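Local coordinates for protein hypothetical hydrolase (Bacteroides thetaiotaomicron, PDB 3TC9) that is of unknown function but probably serves as an auxiliary nutrient-binding protein, combining an immunoglobulin-like domain with a six-bladed beta-propeller, at residues Q226-A231 / Y241-N246; G248-Y253 / P262-Q267; Q291-R296 / P309-G314. All blocks are in the same frame, centred on the assembly; numbering follows the deposited sequence.

How the contacts relate
Read from the N terminus, the three contacts follow one another in series; none nests in or crosses another. Contact 1 closes the short excursion through strand 231-233, tying the segment that enters one propeller blade to strand 240-244. Contact 2 then pairs the last two strands of that same blade as a hairpin, and the two contacts join where Phe251 N lies 2.7 Å from Phe242 O, a probable hydrogen bond. Contact 3 is the matching outer hairpin of the next blade. It packs against contact 2 through Phe264 and Ile266 on Pro309 and Ile266 on Tyr293, while its centre lies about 17 Å from that of contact 1.

Contact 1: residues Q226-A231 / Y241-N246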
loop_
_atom_site.group_PDB
_atom_site.type_symbol
_atom_site.label_atom_id
_atom_site.label_comp_id
_atom_site.label_asym_id
_atom_site.label_seq_id
_atom_site.Cartn_x
_atom_site.Cartn_y
_atom_site.Cartn_z
ATOM N N GLN B 226 17.523 -3.630 -38.812
ATOM C CA GLN B 226 18.591 -2.734 -38.373
ATOM C C GLN B 226 18.100 -1.687 -37.356
ATOM O O GLN B 226 16.916 -1.333 -37.313
ATOM C CB GLN B 226 19.254 -2.030 -39.570
ATOM C CG GLN B 226 18.293 -1.165 -40.387
ATOM C CD GLN B 226 18.961 -0.445 -41.528
ATOM O OE1 GLN B 226 20.175 -0.156 -41.519
ATOM N NE2 GLN B 226 18.156 -0.090 -42.512
ATOM N N ASN B 227 19.050 -1.236 -36.526
ATOM C CA ASN B 227 19.014 -0.165 -35.533
ATOM C C ASN B 227 17.752 -0.177 -34.639
ATOM O O ASN B 227 17.064 0.838 -34.466
ATOM C CB ASN B 227 19.203 1.190 -36.249
ATOM C CG ASN B 227 20.467 1.225 -37.100
ATOM O OD1 ASN B 227 21.576 0.901 -36.655
ATOM N ND2 ASN B 227 20.319 1.569 -38.354
ATOM N N CYS B 228 17.496 -1.331 -34.037
ATOM C CA CYS B 228 16.396 -1.519 -33.111
ATOM C C CYS B 228 16.892 -1.162 -31.710
ATOM O O CYS B 228 17.874 -1.743 -31.241
ATOM C CB CYS B 228 15.883 -2.949 -33.187
ATOM S SG CYS B 228 14.435 -3.265 -32.161
ATOM N N ASN B 229 16.220 -0.207 -31.040
ATOM C CA ASN B 229 16.643 0.268 -29.714
ATOM C C ASN B 229 15.840 -0.354 -28.573
ATOM O O ASN B 229 15.976 0.057 -27.425
ATOM C CB ASN B 229 16.550 1.801 -29.642
ATOM C CG ASN B 229 17.011 2.490 -30.902
ATOM O OD1 ASN B 229 16.227 3.129 -31.577
ATOM N ND2 ASN B 229 18.258 2.287 -31.297
ATOM N N GLY B 230 15.041 -1.361 -28.877
ATOM C CA GLY B 230 14.266 -2.042 -27.858
ATOM C C GLY B 230 12.973 -2.615 -28.365
ATOM O O GLY B 230 12.419 -2.145 -29.362
ATOM N N ALA B 231 12.486 -3.640 -27.659
ATOM C CA ALA B 231 11.226 -4.304 -27.951
ATOM C C ALA B 231 10.459 -4.497 -26.644
ATOM O O ALA B 231 11.057 -4.457 -25.557
ATOM C CB ALA B 231 11.459 -5.632 -28.657
ATOM N N TYR B 241 6.086 -5.091 -29.792
ATOM C CA TYR B 241 6.286 -3.776 -30.394
ATOM C C TYR B 241 7.772 -3.473 -30.362
ATOM O O TYR B 241 8.434 -3.730 -29.351
ATOM C CB TYR B 241 5.480 -2.698 -29.650
ATOM C CG TYR B 241 3.987 -2.895 -29.802
ATOM C CD1 TYR B 241 3.305 -2.387 -30.905
ATOM C CD2 TYR B 241 3.260 -3.628 -28.865
ATOM C CE1 TYR B 241 1.936 -2.595 -31.069
ATOM C CE2 TYR B 241 1.889 -3.843 -29.020
ATOM C CZ TYR B 241 1.238 -3.341 -30.137
ATOM O OH TYR B 241 -0.097 -3.576 -30.326
ATOM N N PHE B 242 8.315 -2.979 -31.465
ATOM C CA PHE B 242 9.741 -2.644 -31.516
ATOM C C PHE B 242 9.926 -1.529 -32.522
ATOM O O PHE B 242 8.962 -1.153 -33.188
ATOM C CB PHE B 242 10.603 -3.881 -31.835
ATOM C CG PHE B 242 10.287 -4.571 -33.136
ATOM C CD1 PHE B 242 9.320 -5.573 -33.195
ATOM C CD2 PHE B 242 10.994 -4.262 -34.295
ATOM C CE1 PHE B 242 9.032 -6.223 -34.405
ATOM C CE2 PHE B 242 10.704 -4.905 -35.498
ATOM C CZ PHE B 242 9.730 -5.890 -35.543
ATOM N N ASN B 243 11.134 -0.973 -32.620
ATOM C CA ASN B 243 11.349 0.141 -33.536
ATOM C C ASN B 243 12.521 -0.100 -34.480
ATOM O O ASN B 243 13.146 -1.165 -34.491
ATOM C CB ASN B 243 11.577 1.459 -32.717
ATOM C CG ASN B 243 13.007 1.687 -32.235
ATOM O OD1 ASN B 243 13.698 0.750 -31.860
ATOM N ND2 ASN B 243 13.527 2.920 -32.336
ATOM N N SER B 244 12.798 0.957 -35.258
ATOM C CA SER B 244 13.913 1.173 -36.154
ATOM C C SER B 244 14.266 2.649 -36.008
ATOM O O SER B 244 13.376 3.502 -36.096
ATOM C CB SER B 244 13.562 0.781 -37.583
ATOM O OG SER B 244 14.680 1.008 -38.424
ATOM N N TRP B 245 15.535 2.937 -35.665
ATOM C CA TRP B 245 16.034 4.297 -35.429
ATOM C C TRP B 245 15.991 5.185 -36.706
ATOM O O TRP B 245 15.700 6.376 -36.610
ATOM C CB TRP B 245 17.457 4.192 -34.860
ATOM C CG TRP B 245 18.308 5.426 -34.908
ATOM C CD1 TRP B 245 18.525 6.315 -33.895
ATOM C CD2 TRP B 245 19.218 5.787 -35.957
ATOM N NE1 TRP B 245 19.446 7.264 -34.285
ATOM C CE2 TRP B 245 19.895 6.959 -35.542
ATOM C CE3 TRP B 245 19.518 5.238 -37.221
ATOM C CZ2 TRP B 245 20.825 7.613 -36.359
ATOM C CZ3 TRP B 245 20.459 5.874 -38.019
ATOM C CH2 TRP B 245 21.090 7.054 -37.596
ATOM N N ASN B 246 16.274 4.605 -37.873
ATOM C CA ASN B 246 16.343 5.261 -39.185
ATOM C C ASN B 246 15.199 6.278 -39.453
ATOM O O ASN B 246 15.486 7.445 -39.723
ATOM C CB ASN B 246 16.396 4.199 -40.278
ATOM C CG ASN B 246 17.691 3.406 -40.260
ATOM O OD1 ASN B 246 17.987 2.631 -39.332
ATOM N ND2 ASN B 246 18.499 3.597 -41.282
HETATM O O HOH W 1 14.821 -2.722 -36.246
#
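Trp245 N donates to Asn227 O over 2.9 Å, and at the other end of the contact the CA atoms of Ala231 and Phe242 come within 4.2 Å. Between these points the irregular 226-231 backbone passes along strand 240-244, with Phe242 CA making a CA-H...O contact to Gly230 O. The side chain of Asn243 does the work of a strand partner. Its OD1 accepts from Asn229 N at 2.8 Å in the carbonyl plane, and its ND2 donates to Asn229 OD1, also at 2.8 Å and nearly straight (172°). Asn243 CG sits between backbone N and carbonyl carbon (chi1 84°), which turns the amide onto Asn229. In the propeller, this is where the chain leaves one blade and enters the first strand of the next; Asp198 takes a further bond from Asn229 ND2. Replacing Asn243 by an alanine would probably leave Asn229 N without its acceptor and Asn229 OD1 without this donor, with Asp198 still holding ND2. Asn227 ND2 reaches Asn246 OD1 at 2.7 Å, the two amides almost coplanar. A water donates to both Gln226 O and Asn243 O, while Cys228 SG rests 3.9 Å from Phe242 CB.

Contact 2: residues G248-Y253 / P262-Q267; sequences GQVFRY and PLFTIQ
The Val250 side chain meets Leu263 and Phe264 of the facing strand and Ile266 just beyond it, and can be followed atom by atom. CB lies 3.6 Å from Phe264 O, the same oxygen that accepts the bond from Val250 N. From there the branches part: CG1, opposite the backbone N (chi1 -179°), leads toward Leu263 and stays 4.4 Å from its CD2, whereas CG2 comes to 3.5 Å from Phe264 CE1. The Val250 and Phe264 side chains run alongside each other in one direction. CG2 also touches Ile266 CD1, and that methyl in turn sits at the edge of the Phe264 ring, in its plane.

This is the outer hairpin of a propeller blade, strands 249-253 and 260-265; segments 249-253 and 262-265 run antiparallel at 160°. Val250 gives its N-H to Phe264 O and takes Leu263 N on its own O at 2.8 Å. The pairing steps by one residue between Gln249 with Thr265 and Phe251 with Pro262. Gly248 O accepts from Ile266 N, while Gly248 and Gln249 face Ser244 in a G1 beta bulge; Gly248 has a positive phi, which most other residues adopt less readily.

On the opposite face Gln249 and Phe251 meet Pro262. Gln249 CG sits over one face of the Phe251 ring, toward its rim, Phe251 CE1 lies 3.8 Å from Pro262 CB, and Gln249 OE1 approaches that same CB. Arg252 CB touches both methyls of Leu263, while Arg252 NH2 bonds to Lys304 O.

Main-chain bonds thus set the pairing, and apolar side chains give the blade a surface that packs on Pro309 of its neighbour.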
loop_
_atom_site.group_PDB
_atom_site.type_symbol
_atom_site.label_atom_id
_atom_site.label_comp_id
_atom_site.label_asym_id
_atom_site.label_seq_id
_atom_site.Cartn_x
_atom_site.Cartn_y
_atom_site.Cartn_z
ATOM N N GLY B 248 12.419 6.231 -37.228
ATOM C CA GLY B 248 11.741 6.226 -35.934
ATOM C C GLY B 248 10.406 5.522 -36.053
ATOM O O GLY B 248 9.390 5.997 -35.539
ATOM N N GLN B 249 10.420 4.377 -36.758
ATOM C CA GLN B 249 9.237 3.577 -37.031
ATOM C C GLN B 249 8.966 2.526 -35.950
ATOM O O GLN B 249 9.865 1.777 -35.568
ATOM C CB GLN B 249 9.361 2.880 -38.391
ATOM C CG GLN B 249 8.129 2.071 -38.778
ATOM C CD GLN B 249 7.390 2.641 -39.942
ATOM O OE1 GLN B 249 6.177 2.844 -39.882
ATOM N NE2 GLN B 249 8.102 2.874 -41.041
ATOM N N VAL B 250 7.692 2.426 -35.545
ATOM C CA VAL B 250 7.189 1.407 -34.637
ATOM C C VAL B 250 6.665 0.242 -35.498
ATOM O O VAL B 250 5.985 0.475 -36.508
ATOM C CB VAL B 250 6.100 1.981 -33.698
ATOM C CG1 VAL B 250 5.588 0.919 -32.709
ATOM C CG2 VAL B 250 6.613 3.225 -32.965
ATOM N N PHE B 251 6.999 -0.998 -35.105
ATOM C CA PHE B 251 6.559 -2.234 -35.752
ATOM C C PHE B 251 5.800 -3.096 -34.769
ATOM O O PHE B 251 6.107 -3.090 -33.584
ATOM C CB PHE B 251 7.747 -3.015 -36.322
ATOM C CG PHE B 251 8.467 -2.296 -37.431
ATOM C CD1 PHE B 251 8.004 -2.369 -38.746
ATOM C CD2 PHE B 251 9.621 -1.557 -37.171
ATOM C CE1 PHE B 251 8.658 -1.698 -39.772
ATOM C CE2 PHE B 251 10.286 -0.887 -38.201
ATOM C CZ PHE B 251 9.808 -0.980 -39.500
ATOM N N ARG B 252 4.812 -3.839 -35.264
ATOM C CA ARG B 252 4.014 -4.749 -34.448
ATOM C C ARG B 252 4.236 -6.173 -34.934
ATOM O O ARG B 252 4.067 -6.436 -36.115
ATOM C CB ARG B 252 2.541 -4.360 -34.527
ATOM C CG ARG B 252 1.644 -5.152 -33.623
ATOM C CD ARG B 252 0.221 -4.946 -34.092
ATOM N NE ARG B 252 -0.744 -5.492 -33.139
ATOM C CZ ARG B 252 -1.163 -6.748 -33.161
ATOM N NH1 ARG B 252 -0.713 -7.587 -34.080
ATOM N NH2 ARG B 252 -2.045 -7.174 -32.262
ATOM N N TYR B 253 4.609 -7.083 -34.045
ATOM C CA TYR B 253 4.834 -8.465 -34.433
ATOM C C TYR B 253 3.845 -9.383 -33.719
ATOM O O TYR B 253 3.744 -9.359 -32.498
ATOM C CB TYR B 253 6.288 -8.877 -34.154
ATOM C CG TYR B 253 6.569 -10.348 -34.370
ATOM C CD1 TYR B 253 6.847 -10.845 -35.638
ATOM C CD2 TYR B 253 6.577 -11.241 -33.302
ATOM C CE1 TYR B 253 7.134 -12.196 -35.839
ATOM C CE2 TYR B 253 6.832 -12.598 -33.495
ATOM C CZ TYR B 253 7.116 -13.072 -34.764
ATOM O OH TYR B 253 7.385 -14.408 -34.958
ATOM N N PRO B 262 4.082 -2.585 -39.946
ATOM C CA PRO B 262 4.599 -1.245 -39.582
ATOM C C PRO B 262 3.418 -0.415 -39.053
ATOM O O PRO B 262 2.323 -0.467 -39.633
ATOM C CB PRO B 262 5.183 -0.700 -40.895
ATOM C CG PRO B 262 4.961 -1.787 -41.934
ATOM C CD PRO B 262 3.913 -2.712 -41.408
ATOM N N LEU B 263 3.590 0.283 -37.918
ATOM C CA LEU B 263 2.455 0.996 -37.324
ATOM C C LEU B 263 2.434 2.494 -37.618
ATOM O O LEU B 263 1.528 2.972 -38.309
ATOM C CB LEU B 263 2.406 0.758 -35.810
ATOM C CG LEU B 263 1.300 -0.164 -35.285
ATOM C CD1 LEU B 263 1.066 -1.370 -36.187
ATOM C CD2 LEU B 263 1.611 -0.612 -33.879
ATOM N N PHE B 264 3.385 3.236 -37.056
ATOM C CA PHE B 264 3.481 4.689 -37.203
ATOM C C PHE B 264 4.902 5.135 -36.963
ATOM O O PHE B 264 5.672 4.441 -36.300
ATOM C CB PHE B 264 2.522 5.427 -36.223
ATOM C CG PHE B 264 2.485 4.907 -34.798
ATOM C CD1 PHE B 264 3.487 5.232 -33.891
ATOM C CD2 PHE B 264 1.435 4.109 -34.358
ATOM C CE1 PHE B 264 3.454 4.740 -32.581
ATOM C CE2 PHE B 264 1.406 3.619 -33.048
ATOM C CZ PHE B 264 2.417 3.937 -32.173
ATOM N N THR B 265 5.226 6.312 -37.497
ATOM C CA THR B 265 6.496 7.019 -37.342
ATOM C C THR B 265 6.276 8.016 -36.172
ATOM O O THR B 265 5.163 8.553 -36.047
ATOM C CB THR B 265 6.835 7.648 -38.729
ATOM O OG1 THR B 265 7.815 6.848 -39.386
ATOM C CG2 THR B 265 7.266 9.112 -38.670
ATOM N N ILE B 266 7.296 8.253 -35.319
ATOM C CA ILE B 266 7.144 9.190 -34.198
ATOM C C ILE B 266 7.234 10.643 -34.702
ATOM O O ILE B 266 6.311 11.423 -34.446
ATOM C CB ILE B 266 8.150 8.932 -33.024
ATOM C CG1 ILE B 266 8.032 7.487 -32.435
ATOM C CG2 ILE B 266 8.036 10.013 -31.915
ATOM C CD1 ILE B 266 6.632 6.977 -32.024
ATOM N N GLN B 267 8.351 11.009 -35.373
ATOM C CA GLN B 267 8.596 12.364 -35.859
ATOM C C GLN B 267 9.593 12.329 -37.040
ATOM O O GLN B 267 9.201 12.036 -38.165
ATOM C CB GLN B 267 9.115 13.249 -34.693
ATOM C CG GLN B 267 9.209 14.750 -34.984
ATOM C CD GLN B 267 9.327 15.620 -33.745
ATOM O OE1 GLN B 267 8.718 15.372 -32.696
ATOM N NE2 GLN B 267 10.090 16.701 -33.846
#

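Contact 3: residues Q291-R296 / P309-G314; sequences QHYILR and PYIVCG. With EDO (1,2-ethanediol), chain T.
Leu295 CD2 and Tyr293 CE2 converge on one methylene, Ile311 CG1, at 3.9 and 3.7 Å respectively; it meets the tyrosine ring at its edge, near the ring plane. Leu295 CB adds a contact to Pro309 CB, and beyond the centre Ile294 CD1 rests on Cys313 SG. These residues belong to the outer antiparallel hairpin of a propeller blade, interrupted by a classic beta bulge: Val312 and Cys313 both face Ile294, whose O accepts from Val312 N at 2.9 Å and, more distantly, from Cys313 N at 3.3 Å. Past the bulge the pairing continues, shifted by one residue, and Arg296 and Tyr310 exchange two backbone bonds. At Gly314 the chain comes so close to Tyr293 that a side chain would collide with the main chain there.

Farther out, Arg296 runs extended beside Tyr310, its CB over one face of the ring in a CH-pi contact, 4.3 Å from the centroid. Val312 CG2 lies close to that same CB, at 3.3 Å. The Tyr310 hydroxyl stands over a face of the guanidinium without bonding to NE, which instead makes a salt bridge to Asp298; Tyr283 adds a cation-pi contact. At the polar edge O2 of a 1,2-ethanediol, probably from the crystallisation liquor, lies at the guanidinium edge, near its plane, and accepts from Arg296 NH2 at 3.2 Å, with 153° at the hydrogen.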
loop_
_atom_site.group_PDB
_atom_site.type_symbol
_atom_site.label_atom_id
_atom_site.label_comp_id
_atom_site.label_asym_id
_atom_site.label_seq_id
_atom_site.Cartn_x
_atom_site.Cartn_y
_atom_site.Cartn_z
ATOM N N GLN B 291 16.400 12.372 -27.907
ATOM C CA GLN B 291 15.640 13.601 -28.183
ATOM C C GLN B 291 15.052 14.231 -26.904
ATOM O O GLN B 291 14.495 15.329 -26.941
ATOM C CB GLN B 291 14.550 13.353 -29.249
ATOM C CG GLN B 291 15.092 12.922 -30.622
ATOM C CD GLN B 291 15.991 13.947 -31.301
ATOM O OE1 GLN B 291 15.896 15.161 -31.089
ATOM N NE2 GLN B 291 16.876 13.483 -32.163
ATOM N N HIS B 292 15.277 13.566 -25.771
ATOM C CA HIS B 292 15.032 13.990 -24.384
ATOM C C HIS B 292 13.587 14.368 -24.081
ATOM O O HIS B 292 13.321 15.396 -23.448
ATOM C CB HIS B 292 15.991 15.136 -24.055
ATOM C CG HIS B 292 17.319 14.906 -24.686
ATOM N ND1 HIS B 292 18.150 13.894 -24.245
ATOM C CD2 HIS B 292 17.847 15.449 -25.811
ATOM C CE1 HIS B 292 19.190 13.898 -25.064
ATOM N NE2 HIS B 292 19.049 14.809 -26.028
ATOM N N TYR B 293 12.657 13.484 -24.464
ATOM C CA TYR B 293 11.237 13.694 -24.201
ATOM C C TYR B 293 10.518 12.352 -24.207
ATOM O O TYR B 293 11.065 11.322 -24.638
ATOM C CB TYR B 293 10.607 14.714 -25.189
ATOM C CG TYR B 293 10.308 14.208 -26.584
ATOM C CD1 TYR B 293 11.334 13.793 -27.432
ATOM C CD2 TYR B 293 9.018 14.249 -27.097
ATOM C CE1 TYR B 293 11.070 13.367 -28.736
ATOM C CE2 TYR B 293 8.743 13.830 -28.398
ATOM C CZ TYR B 293 9.768 13.371 -29.209
ATOM O OH TYR B 293 9.505 12.951 -30.493
ATOM N N ILE B 294 9.305 12.356 -23.669
ATOM C CA ILE B 294 8.484 11.157 -23.565
ATOM C C ILE B 294 7.109 11.411 -24.199
ATOM O O ILE B 294 6.524 12.489 -24.060
ATOM C CB ILE B 294 8.388 10.686 -22.074
ATOM C CG1 ILE B 294 9.802 10.442 -21.459
ATOM C CG2 ILE B 294 7.473 9.455 -21.907
ATOM C CD1 ILE B 294 9.845 10.288 -19.925
ATOM N N LEU B 295 6.597 10.391 -24.878
ATOM C CA LEU B 295 5.264 10.429 -25.477
ATOM C C LEU B 295 4.399 9.346 -24.864
ATOM O O LEU B 295 4.928 8.374 -24.325
ATOM C CB LEU B 295 5.323 10.239 -27.001
ATOM C CG LEU B 295 6.236 11.186 -27.783
ATOM C CD1 LEU B 295 7.489 10.492 -28.152
ATOM C CD2 LEU B 295 5.547 11.680 -29.047
ATOM N N ARG B 296 3.090 9.489 -24.964
ATOM C CA ARG B 296 2.158 8.454 -24.532
ATOM C C ARG B 296 1.420 7.943 -25.755
ATOM O O ARG B 296 0.979 8.743 -26.582
ATOM C CB ARG B 296 1.172 8.967 -23.485
ATOM C CG ARG B 296 0.112 7.964 -23.099
ATOM C CD ARG B 296 -0.668 8.464 -21.926
ATOM N NE ARG B 296 -1.955 7.791 -21.858
ATOM C CZ ARG B 296 -2.685 7.700 -20.760
ATOM N NH1 ARG B 296 -2.254 8.233 -19.622
ATOM N NH2 ARG B 296 -3.848 7.077 -20.786
ATOM N N PRO B 309 0.946 8.551 -31.048
ATOM C CA PRO B 309 1.415 9.094 -29.757
ATOM C C PRO B 309 1.327 10.610 -29.617
ATOM O O PRO B 309 1.388 11.345 -30.602
ATOM C CB PRO B 309 2.901 8.687 -29.724
ATOM C CG PRO B 309 3.095 7.773 -30.850
ATOM C CD PRO B 309 2.089 8.113 -31.868
ATOM N N TYR B 310 1.257 11.083 -28.381
ATOM C CA TYR B 310 1.258 12.528 -28.120
ATOM C C TYR B 310 2.297 12.812 -27.042
ATOM O O TYR B 310 2.550 11.939 -26.220
ATOM C CB TYR B 310 -0.144 13.044 -27.742
ATOM C CG TYR B 310 -0.766 12.376 -26.530
ATOM C CD1 TYR B 310 -0.587 12.900 -25.248
ATOM C CD2 TYR B 310 -1.611 11.270 -26.670
ATOM C CE1 TYR B 310 -1.185 12.317 -24.135
ATOM C CE2 TYR B 310 -2.205 10.666 -25.554
ATOM C CZ TYR B 310 -1.996 11.203 -24.291
ATOM O OH TYR B 310 -2.613 10.671 -23.186
ATOM N N ILE B 311 2.917 14.000 -27.068
ATOM C CA ILE B 311 3.974 14.364 -26.101
ATOM C C ILE B 311 3.362 14.467 -24.701
ATOM O O ILE B 311 2.285 15.032 -24.529
ATOM C CB ILE B 311 4.757 15.654 -26.523
ATOM C CG1 ILE B 311 5.429 15.454 -27.896
ATOM C CG2 ILE B 311 5.804 16.058 -25.469
ATOM C CD1 ILE B 311 5.998 16.740 -28.557
ATOM N N VAL B 312 4.047 13.877 -23.724
ATOM C CA VAL B 312 3.639 13.892 -22.327
ATOM C C VAL B 312 4.571 14.825 -21.530
ATOM O O VAL B 312 4.075 15.614 -20.718
ATOM C CB VAL B 312 3.557 12.450 -21.768
ATOM C CG1 VAL B 312 3.770 12.415 -20.271
ATOM C CG2 VAL B 312 2.203 11.846 -22.123
ATOM N N CYS B 313 5.895 14.761 -21.765
ATOM C CA CYS B 313 6.832 15.641 -21.056
ATOM C C CYS B 313 8.149 15.805 -21.807
ATOM O O CYS B 313 8.538 14.920 -22.568
ATOM C CB CYS B 313 7.076 15.170 -19.624
ATOM S SG CYS B 313 7.949 13.596 -19.485
ATOM N N GLY B 314 8.853 16.902 -21.519
ATOM C CA GLY B 314 10.146 17.199 -22.115
ATOM C C GLY B 314 9.986 17.970 -23.413
ATOM O O GLY B 314 8.888 18.038 -23.958
HETATM C C1 EDO T . -4.517 3.992 -16.823
HETATM O O1 EDO T . -4.806 2.614 -16.553
HETATM C C2 EDO T . -5.264 4.455 -18.073
HETATM O O2 EDO T . -5.202 5.889 -18.161
#